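Local atomic coordinates of PrimPol AEP domain (PP-N190) (Cyanophage S-2L, PDB entry 6ZP9), a protein that probably primes and extends DNA chains as the archaeo-eukaryotic primase domain of the primase-polymerase of a cyanophage whose DNA carries 2-aminoadenine in place of adenine. Residues N86-L97 with K121-P132. Sequence-based numbering, arbitrary orientation. Where two conformers were deposited one is given.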
ATOM      1  N   ASN A  86      -9.838   3.815  -0.558  1.00 13.52           N
ATOM      2  CA  ASN A  86      -9.587   5.250  -0.647  1.00 12.31           C
ATOM      3  C   ASN A  86      -8.516   5.639  -1.660  1.00 13.67           C
ATOM      4  O   ASN A  86      -8.294   6.839  -1.866  1.00 14.23           O
ATOM      5  CB  ASN A  86      -9.172   5.797   0.715  1.00 15.14           C
ATOM      6  CG  ASN A  86     -10.292   5.765   1.705  1.00 13.70           C
ATOM      7  OD1 ASN A  86     -11.453   5.614   1.320  1.00 16.11           O
ATOM      8  ND2 ASN A  86      -9.964   5.909   2.988  1.00 13.49           N
ATOM      9  N   ALA A  87      -7.842   4.675  -2.283  1.00 13.98           N
ATOM     10  CA  ALA A  87      -6.740   4.959  -3.191  1.00 13.36           C
ATOM     11  C   ALA A  87      -6.621   3.822  -4.195  1.00 12.97           C
ATOM     12  O   ALA A  87      -7.005   2.691  -3.903  1.00 14.03           O
ATOM     13  CB  ALA A  87      -5.419   5.107  -2.419  1.00 13.74           C
ATOM     14  N   ILE A  88      -6.079   4.121  -5.376  1.00 12.83           N
ATOM     15  CA  ILE A  88      -5.500   3.081  -6.219  1.00 14.99           C
ATOM     16  C   ILE A  88      -3.988   3.143  -6.031  1.00 12.73           C
ATOM     17  O   ILE A  88      -3.435   4.150  -5.572  1.00 13.56           O
ATOM     18  CB  ILE A  88      -5.889   3.207  -7.712  1.00 13.62           C
ATOM     19  CG1 ILE A  88      -5.551   4.606  -8.245  1.00 13.60           C
ATOM     20  CG2 ILE A  88      -7.365   2.825  -7.907  1.00 15.12           C
ATOM     21  CD1 ILE A  88      -5.838   4.772  -9.731  1.00 16.37           C
ATOM     22  N   PHE A  89      -3.304   2.056  -6.384  1.00 13.13           N
ATOM     23  CA  PHE A  89      -1.894   1.922  -6.037  1.00 12.69           C
ATOM     24  C   PHE A  89      -1.281   0.785  -6.840  1.00 14.36           C
ATOM     25  O   PHE A  89      -1.986  -0.120  -7.303  1.00 15.36           O
ATOM     26  CB  PHE A  89      -1.718   1.666  -4.534  1.00 12.27           C
ATOM     27  CG  PHE A  89      -2.604   0.566  -3.999  1.00 12.39           C
ATOM     28  CD1 PHE A  89      -3.880   0.856  -3.531  1.00 12.36           C
ATOM     29  CD2 PHE A  89      -2.167  -0.746  -3.974  1.00 12.60           C
ATOM     30  CE1 PHE A  89      -4.706  -0.143  -3.050  1.00 16.18           C
ATOM     31  CE2 PHE A  89      -2.983  -1.750  -3.490  1.00 15.33           C
ATOM     32  CZ  PHE A  89      -4.258  -1.448  -3.023  1.00 17.69           C
ATOM     33  N   GLY A  90       0.042   0.826  -6.986  1.00 16.18           N
ATOM     34  CA  GLY A  90       0.704  -0.270  -7.673  1.00 16.25           C
ATOM     35  C   GLY A  90       2.210  -0.170  -7.586  1.00 16.52           C
ATOM     36  O   GLY A  90       2.768   0.751  -6.985  1.00 15.84           O
ATOM     37  N   GLU A  91       2.865  -1.142  -8.209  1.00 17.35           N
ATOM     38  CA  GLU A  91       4.316  -1.234  -8.176  1.00 16.06           C
ATOM     39  C   GLU A  91       4.781  -1.992  -9.406  1.00 16.75           C
ATOM     40  O   GLU A  91       4.076  -2.872  -9.905  1.00 19.09           O
ATOM     41  CB  GLU A  91       4.802  -1.963  -6.911  1.00 16.84           C
ATOM     42  CG  GLU A  91       4.247  -3.385  -6.805  1.00 21.25           C
ATOM     43  CD  GLU A  91       4.725  -4.159  -5.577  1.00 32.15           C
ATOM     44  OE1 GLU A  91       5.889  -3.994  -5.152  1.00 31.37           O
ATOM     45  OE2 GLU A  91       3.929  -4.952  -5.032  1.00 36.36           O
ATOM     46  N   TRP A  92       5.977  -1.658  -9.885  1.00 17.37           N
ATOM     47  CA  TRP A  92       6.629  -2.493 -10.884  1.00 17.84           C
ATOM     48  C   TRP A  92       7.313  -3.674 -10.207  1.00 21.64           C
ATOM     49  O   TRP A  92       7.817  -3.565  -9.088  1.00 24.13           O
ATOM     50  CB  TRP A  92       7.629  -1.682 -11.705  1.00 17.10           C
ATOM     51  CG  TRP A  92       6.923  -0.859 -12.758  1.00 18.61           C
ATOM     52  CD1 TRP A  92       6.361  -1.317 -13.924  1.00 19.95           C
ATOM     53  CD2 TRP A  92       6.666   0.552 -12.722  1.00 17.84           C
ATOM     54  NE1 TRP A  92       5.782  -0.278 -14.613  1.00 20.52           N
ATOM     55  CE2 TRP A  92       5.953   0.880 -13.901  1.00 16.66           C
ATOM     56  CE3 TRP A  92       6.973   1.575 -11.811  1.00 19.26           C
ATOM     57  CZ2 TRP A  92       5.547   2.183 -14.193  1.00 19.63           C
ATOM     58  CZ3 TRP A  92       6.562   2.870 -12.105  1.00 23.56           C
ATOM     59  CH2 TRP A  92       5.856   3.160 -13.287  1.00 18.94           C
ATOM     60  N   ASP A  93       7.297  -4.820 -10.884  1.00 21.62           N
ATOM     61  CA  ASP A  93       7.913  -6.021 -10.327  1.00 28.76           C
ATOM     62  C   ASP A  93       9.419  -5.867 -10.179  1.00 28.37           C
ATOM     63  O   ASP A  93      10.026  -6.525  -9.326  1.00 29.07           O
ATOM     64  CB  ASP A  93       7.592  -7.238 -11.205  1.00 39.51           C
ATOM     65  CG  ASP A  93       7.456  -8.515 -10.403  1.00 53.77           C
ATOM     66  OD1 ASP A  93       7.622  -8.467  -9.170  1.00 55.90           O
ATOM     67  OD2 ASP A  93       7.208  -9.579 -11.018  1.00 60.36           O
ATOM     68  N   ASP A  94      10.062  -5.042 -11.024  1.00 24.72           N
ATOM     69  CA  ASP A  94      11.511  -4.867 -11.023  1.00 27.18           C
ATOM     70  C   ASP A  94      11.841  -3.604 -11.811  1.00 26.55           C
ATOM     71  O   ASP A  94      10.947  -2.897 -12.292  1.00 23.31           O
ATOM     72  CB  ASP A  94      12.227  -6.095 -11.594  1.00 30.54           C
ATOM     73  CG  ASP A  94      11.763  -6.464 -13.000  1.00 39.18           C
ATOM     74  OD1 ASP A  94      11.497  -5.574 -13.841  1.00 40.84           O
ATOM     75  OD2 ASP A  94      11.676  -7.678 -13.272  1.00 48.07           O
ATOM     76  N   GLY A  95      13.111  -3.341 -11.983  1.00 25.09           N
ATOM     77  CA  GLY A  95      13.612  -2.154 -12.643  1.00 22.92           C
ATOM     78  C   GLY A  95      14.457  -1.310 -11.713  1.00 21.35           C
ATOM     79  O   GLY A  95      14.285  -1.354 -10.493  1.00 22.75           O
ATOM     80  N   ASP A  96      15.387  -0.552 -12.279  1.00 19.84           N
ATOM     81  CA  ASP A  96      16.209   0.349 -11.489  1.00 20.07           C
ATOM     82  C   ASP A  96      15.336   1.199 -10.569  1.00 23.95           C
ATOM     83  O   ASP A  96      14.323   1.752 -11.000  1.00 20.38           O
ATOM     84  CB  ASP A  96      17.020   1.229 -12.437  1.00 20.11           C
ATOM     85  CG  ASP A  96      17.847   2.255 -11.708  1.00 31.60           C
ATOM     86  OD1 ASP A  96      18.827   1.851 -11.044  1.00 32.88           O
ATOM     87  OD2 ASP A  96      17.512   3.462 -11.790  1.00 31.77           O
ATOM     88  N   LEU A  97      15.712   1.273  -9.289  1.00 23.88           N
ATOM     89  CA  LEU A  97      14.857   1.936  -8.299  1.00 25.24           C
ATOM     90  C   LEU A  97      14.650   3.408  -8.636  1.00 20.76           C
ATOM     91  O   LEU A  97      13.524   3.918  -8.577  1.00 20.34           O
ATOM     92  CB  LEU A  97      15.453   1.796  -6.896  1.00 26.67           C
ATOM     93  CG  LEU A  97      14.915   0.718  -5.951  1.00 33.97           C
ATOM     94  CD1 LEU A  97      15.382   1.016  -4.532  1.00 40.19           C
ATOM     95  CD2 LEU A  97      13.408   0.621  -5.992  1.00 25.56           C
ATOM     96  N   LYS A 121      12.660  -4.335  -3.544  1.00 25.38           N
ATOM     97  CA  LYS A 121      12.974  -4.106  -4.945  1.00 26.11           C
ATOM     98  C   LYS A 121      12.014  -3.148  -5.640  1.00 23.67           C
ATOM     99  O   LYS A 121      12.235  -2.839  -6.815  1.00 25.17           O
ATOM    100  CB  LYS A 121      12.983  -5.437  -5.705  1.00 29.05           C
ATOM    101  CG  LYS A 121      11.632  -6.137  -5.721  1.00 40.81           C
ATOM    102  CD  LYS A 121      11.673  -7.415  -6.546  1.00 42.89           C
ATOM    103  CE  LYS A 121      10.383  -8.204  -6.396  1.00 46.60           C
ATOM    104  NZ  LYS A 121       9.425  -7.929  -7.499  1.00 49.88           N
ATOM    105  N   SER A 122      10.970  -2.659  -4.969  1.00 22.16           N
ATOM    106  CA  SER A 122       9.932  -1.891  -5.643  0.65 24.76           C
ATOM    107  C   SER A 122       9.580  -0.630  -4.865  1.00 22.82           C
ATOM    108  O   SER A 122       9.571  -0.623  -3.632  1.00 25.35           O
ATOM    109  CB  SER A 122       8.626  -2.722  -5.771  0.65 24.77           C
ATOM    110  OG  SER A 122       8.840  -3.860  -6.588  0.65 27.51           O
ATOM    111  N   ILE A 123       9.333   0.434  -5.604  1.00 17.56           N
ATOM    112  CA  ILE A 123       8.659   1.626  -5.103  1.00 15.12           C
ATOM    113  C   ILE A 123       7.159   1.380  -5.164  1.00 13.76           C
ATOM    114  O   ILE A 123       6.655   0.754  -6.112  1.00 15.80           O
ATOM    115  CB  ILE A 123       9.055   2.855  -5.947  1.00 15.17           C
ATOM    116  CG1 ILE A 123      10.576   3.079  -5.923  1.00 16.25           C
ATOM    117  CG2 ILE A 123       8.248   4.108  -5.536  1.00 14.12           C
ATOM    118  CD1 ILE A 123      11.167   3.396  -4.547  1.00 16.60           C
ATOM    119  N   HIS A 124       6.430   1.862  -4.161  1.00 13.04           N
ATOM    120  CA  HIS A 124       4.974   1.807  -4.161  1.00 12.98           C
ATOM    121  C   HIS A 124       4.408   3.188  -4.477  1.00 14.75           C
ATOM    122  O   HIS A 124       4.854   4.191  -3.907  1.00 15.07           O
ATOM    123  CB  HIS A 124       4.453   1.307  -2.813  1.00 14.57           C
ATOM    124  CG  HIS A 124       4.733  -0.145  -2.566  1.00 15.91           C
ATOM    125  ND1 HIS A 124       4.274  -0.818  -1.453  1.00 16.90           N
ATOM    126  CD2 HIS A 124       5.428  -1.051  -3.292  1.00 17.68           C
ATOM    127  CE1 HIS A 124       4.666  -2.078  -1.509  1.00 19.83           C
ATOM    128  NE2 HIS A 124       5.369  -2.246  -2.615  1.00 17.44           N
ATOM    129  N   HIS A 125       3.444   3.238  -5.394  1.00 12.37           N
ATOM    130  CA  HIS A 125       2.822   4.481  -5.835  1.00 12.30           C
ATOM    131  C   HIS A 125       1.359   4.482  -5.424  1.00 12.08           C
ATOM    132  O   HIS A 125       0.658   3.493  -5.641  1.00 14.11           O
ATOM    133  CB  HIS A 125       2.924   4.639  -7.355  1.00 12.82           C
ATOM    134  CG  HIS A 125       4.272   4.302  -7.901  1.00 13.53           C
ATOM    135  ND1 HIS A 125       5.249   5.252  -8.108  1.00 15.97           N
ATOM    136  CD2 HIS A 125       4.812   3.119  -8.279  1.00 14.95           C
ATOM    137  CE1 HIS A 125       6.333   4.668  -8.586  1.00 16.27           C
ATOM    138  NE2 HIS A 125       6.094   3.374  -8.699  1.00 13.90           N
ATOM    139  N   TYR A 126       0.898   5.588  -4.850  1.00 11.99           N
ATOM    140  CA  TYR A 126      -0.485   5.731  -4.414  1.00 11.71           C
ATOM    141  C   TYR A 126      -1.144   6.970  -5.016  1.00 14.02           C
ATOM    142  O   TYR A 126      -0.547   8.049  -5.057  1.00 15.55           O
ATOM    143  CB  TYR A 126      -0.574   5.849  -2.907  1.00 11.92           C
ATOM    144  CG  TYR A 126      -0.268   4.611  -2.105  1.00 11.49           C
ATOM    145  CD1 TYR A 126       1.045   4.263  -1.804  1.00 11.81           C
ATOM    146  CD2 TYR A 126      -1.293   3.832  -1.592  1.00 12.64           C
ATOM    147  CE1 TYR A 126       1.324   3.164  -1.027  1.00 14.24           C
ATOM    148  CE2 TYR A 126      -1.027   2.730  -0.824  1.00 11.82           C
ATOM    149  CZ  TYR A 126       0.278   2.403  -0.537  1.00 13.44           C
ATOM    150  OH  TYR A 126       0.542   1.305   0.247  1.00 17.02           O
ATOM    151  N   TRP A 127      -2.396   6.820  -5.434  1.00 12.90           N
ATOM    152  CA  TRP A 127      -3.232   7.937  -5.860  1.00 14.05           C
ATOM    153  C   TRP A 127      -4.475   7.928  -4.972  1.00 11.93           C
ATOM    154  O   TRP A 127      -5.291   7.000  -5.045  1.00 13.57           O
ATOM    155  CB  TRP A 127      -3.599   7.822  -7.342  1.00 15.63           C
ATOM    156  CG  TRP A 127      -2.444   7.967  -8.311  1.00 12.92           C
ATOM    157  CD1 TRP A 127      -2.102   9.087  -9.031  1.00 15.25           C
ATOM    158  CD2 TRP A 127      -1.511   6.951  -8.693  1.00 13.91           C
ATOM    159  NE1 TRP A 127      -1.005   8.827  -9.822  1.00 14.56           N
ATOM    160  CE2 TRP A 127      -0.626   7.525  -9.639  1.00 14.50           C
ATOM    161  CE3 TRP A 127      -1.329   5.613  -8.324  1.00 13.03           C
ATOM    162  CZ2 TRP A 127       0.426   6.808 -10.213  1.00 15.51           C
ATOM    163  CZ3 TRP A 127      -0.275   4.900  -8.901  1.00 14.17           C
ATOM    164  CH2 TRP A 127       0.584   5.502  -9.836  1.00 13.67           C
ATOM    165  N   VAL A 128      -4.613   8.951  -4.120  1.00 12.00           N
ATOM    166  CA  VAL A 128      -5.657   8.988  -3.098  1.00 12.86           C
ATOM    167  C   VAL A 128      -6.827   9.819  -3.601  1.00 14.87           C
ATOM    168  O   VAL A 128      -6.633  10.901  -4.169  1.00 15.06           O
ATOM    169  CB  VAL A 128      -5.106   9.561  -1.780  1.00 14.09           C
ATOM    170  CG1 VAL A 128      -6.197   9.573  -0.718  1.00 13.92           C
ATOM    171  CG2 VAL A 128      -3.906   8.740  -1.324  1.00 13.94           C
ATOM    172  N   PHE A 129      -8.044   9.321  -3.388  1.00 12.67           N
ATOM    173  CA  PHE A 129      -9.246  10.018  -3.822  1.00 12.51           C
ATOM    174  C   PHE A 129      -9.813  10.888  -2.700  1.00 14.73           C
ATOM    175  O   PHE A 129      -9.523  10.689  -1.517  1.00 16.47           O
ATOM    176  CB  PHE A 129     -10.301   9.020  -4.297  1.00 15.54           C
ATOM    177  CG  PHE A 129      -9.849   8.176  -5.443  1.00 14.76           C
ATOM    178  CD1 PHE A 129      -9.760   8.713  -6.720  1.00 17.40           C
ATOM    179  CD2 PHE A 129      -9.504   6.846  -5.247  1.00 18.57           C
ATOM    180  CE1 PHE A 129      -9.333   7.937  -7.786  1.00 19.06           C
ATOM    181  CE2 PHE A 129      -9.078   6.065  -6.303  1.00 16.35           C
ATOM    182  CZ  PHE A 129      -8.991   6.611  -7.574  1.00 18.32           C
ATOM    183  N   HIS A 130     -10.641  11.866  -3.092  1.00 15.85           N
ATOM    184  CA  HIS A 130     -11.254  12.752  -2.107  1.00 15.32           C
ATOM    185  C   HIS A 130     -12.325  12.050  -1.272  1.00 21.19           C
ATOM    186  O   HIS A 130     -12.604  12.486  -0.148  1.00 20.40           O
ATOM    187  CB  HIS A 130     -11.824  14.003  -2.801  1.00 18.52           C
ATOM    188  CG  HIS A 130     -12.860  13.718  -3.848  1.00 21.88           C
ATOM    189  ND1 HIS A 130     -14.100  13.189  -3.550  1.00 27.90           N
ATOM    190  CD2 HIS A 130     -12.854  13.921  -5.189  1.00 28.80           C
ATOM    191  CE1 HIS A 130     -14.806  13.060  -4.662  1.00 29.92           C
ATOM    192  NE2 HIS A 130     -14.076  13.502  -5.670  1.00 29.21           N
ATOM    193  N   SER A 131     -12.901  10.965  -1.773  1.00 19.69           N
ATOM    194  CA  SER A 131     -13.939  10.213  -1.081  1.00 16.92           C
ATOM    195  C   SER A 131     -13.696   8.725  -1.277  1.00 19.93           C
ATOM    196  O   SER A 131     -13.029   8.323  -2.237  1.00 20.81           O
ATOM    197  CB  SER A 131     -15.338  10.582  -1.601  1.00 21.04           C
ATOM    198  OG  SER A 131     -15.531  11.991  -1.608  1.00 27.71           O
ATOM    199  N   PRO A 132     -14.223   7.879  -0.386  1.00 19.61           N
ATOM    200  CA  PRO A 132     -14.069   6.434  -0.575  1.00 17.48           C
ATOM    201  C   PRO A 132     -14.758   5.988  -1.853  1.00 15.14           C
ATOM    202  O   PRO A 132     -15.795   6.525  -2.233  1.00 19.30           O
ATOM    203  CB  PRO A 132     -14.750   5.835   0.662  1.00 20.29           C
ATOM    204  CG  PRO A 132     -14.794   6.951   1.665  1.00 20.50           C
ATOM    205  CD  PRO A 132     -14.991   8.184   0.834  1.00 22.44           C
TER
HETATM  206  O   HOH W   1     -10.613   8.631  -0.128  1.00 19.85           O
HETATM  207  O   HOH W   2       6.813  -4.758  -2.865  1.00 38.08           O
HETATM  208  O   HOH W   3       7.298   0.628  -8.678  1.00 16.15           O
HETATM  209  O   HOH W   4      14.558  -3.176  -8.352  1.00 34.36           O
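Strands 87-90 and 123-129 pair antiparallel, their axes 170° apart and 4.7 Å at closest approach. Two-way backbone bonds join Ile88 with Trp127 and Gly90 with His125; Phe129 N to Asn86 O, 2.9 Å, extends the pairing by one bond. Between them lie the non-hydrogen-bonded pairs Ala87-Val128 and Phe89-Tyr126. On the latter's face, Phe89 CB sits over the Tyr126 ring, 4.1 Å from its centroid, a CH-pi contact; chi1 of 49° sets CG between backbone N and carbonyl carbon, from where the Phe89 ring leads away from strand 123-129 and meets the Tyr126 ring obliquely, planes 35° apart. On the other face, Ile88 splits its branches: CG1 meets Trp127 CB at 3.9 Å, CG2 meets Phe129 CE2 at 4.0 Å. Beyond the strands, Ser122 OG, in one of two conformers, donates to Trp92 O, 2.7 Å and nearly in line with the carbonyl. His124 NE2 gives Glu91 OE1 only a weak bond, though a water also joins the two atoms; Glu91 OE2 binds Asn155. Strand 85-90 is outermost in a four-stranded antiparallel sheet, with 114-117 on the far side of 123-129. Helices 135-149 and 188-194 pack on Ile88 and Trp127, whereas Met162 of strand 161-163, in the second sheet, meets Phe89 and Tyr126.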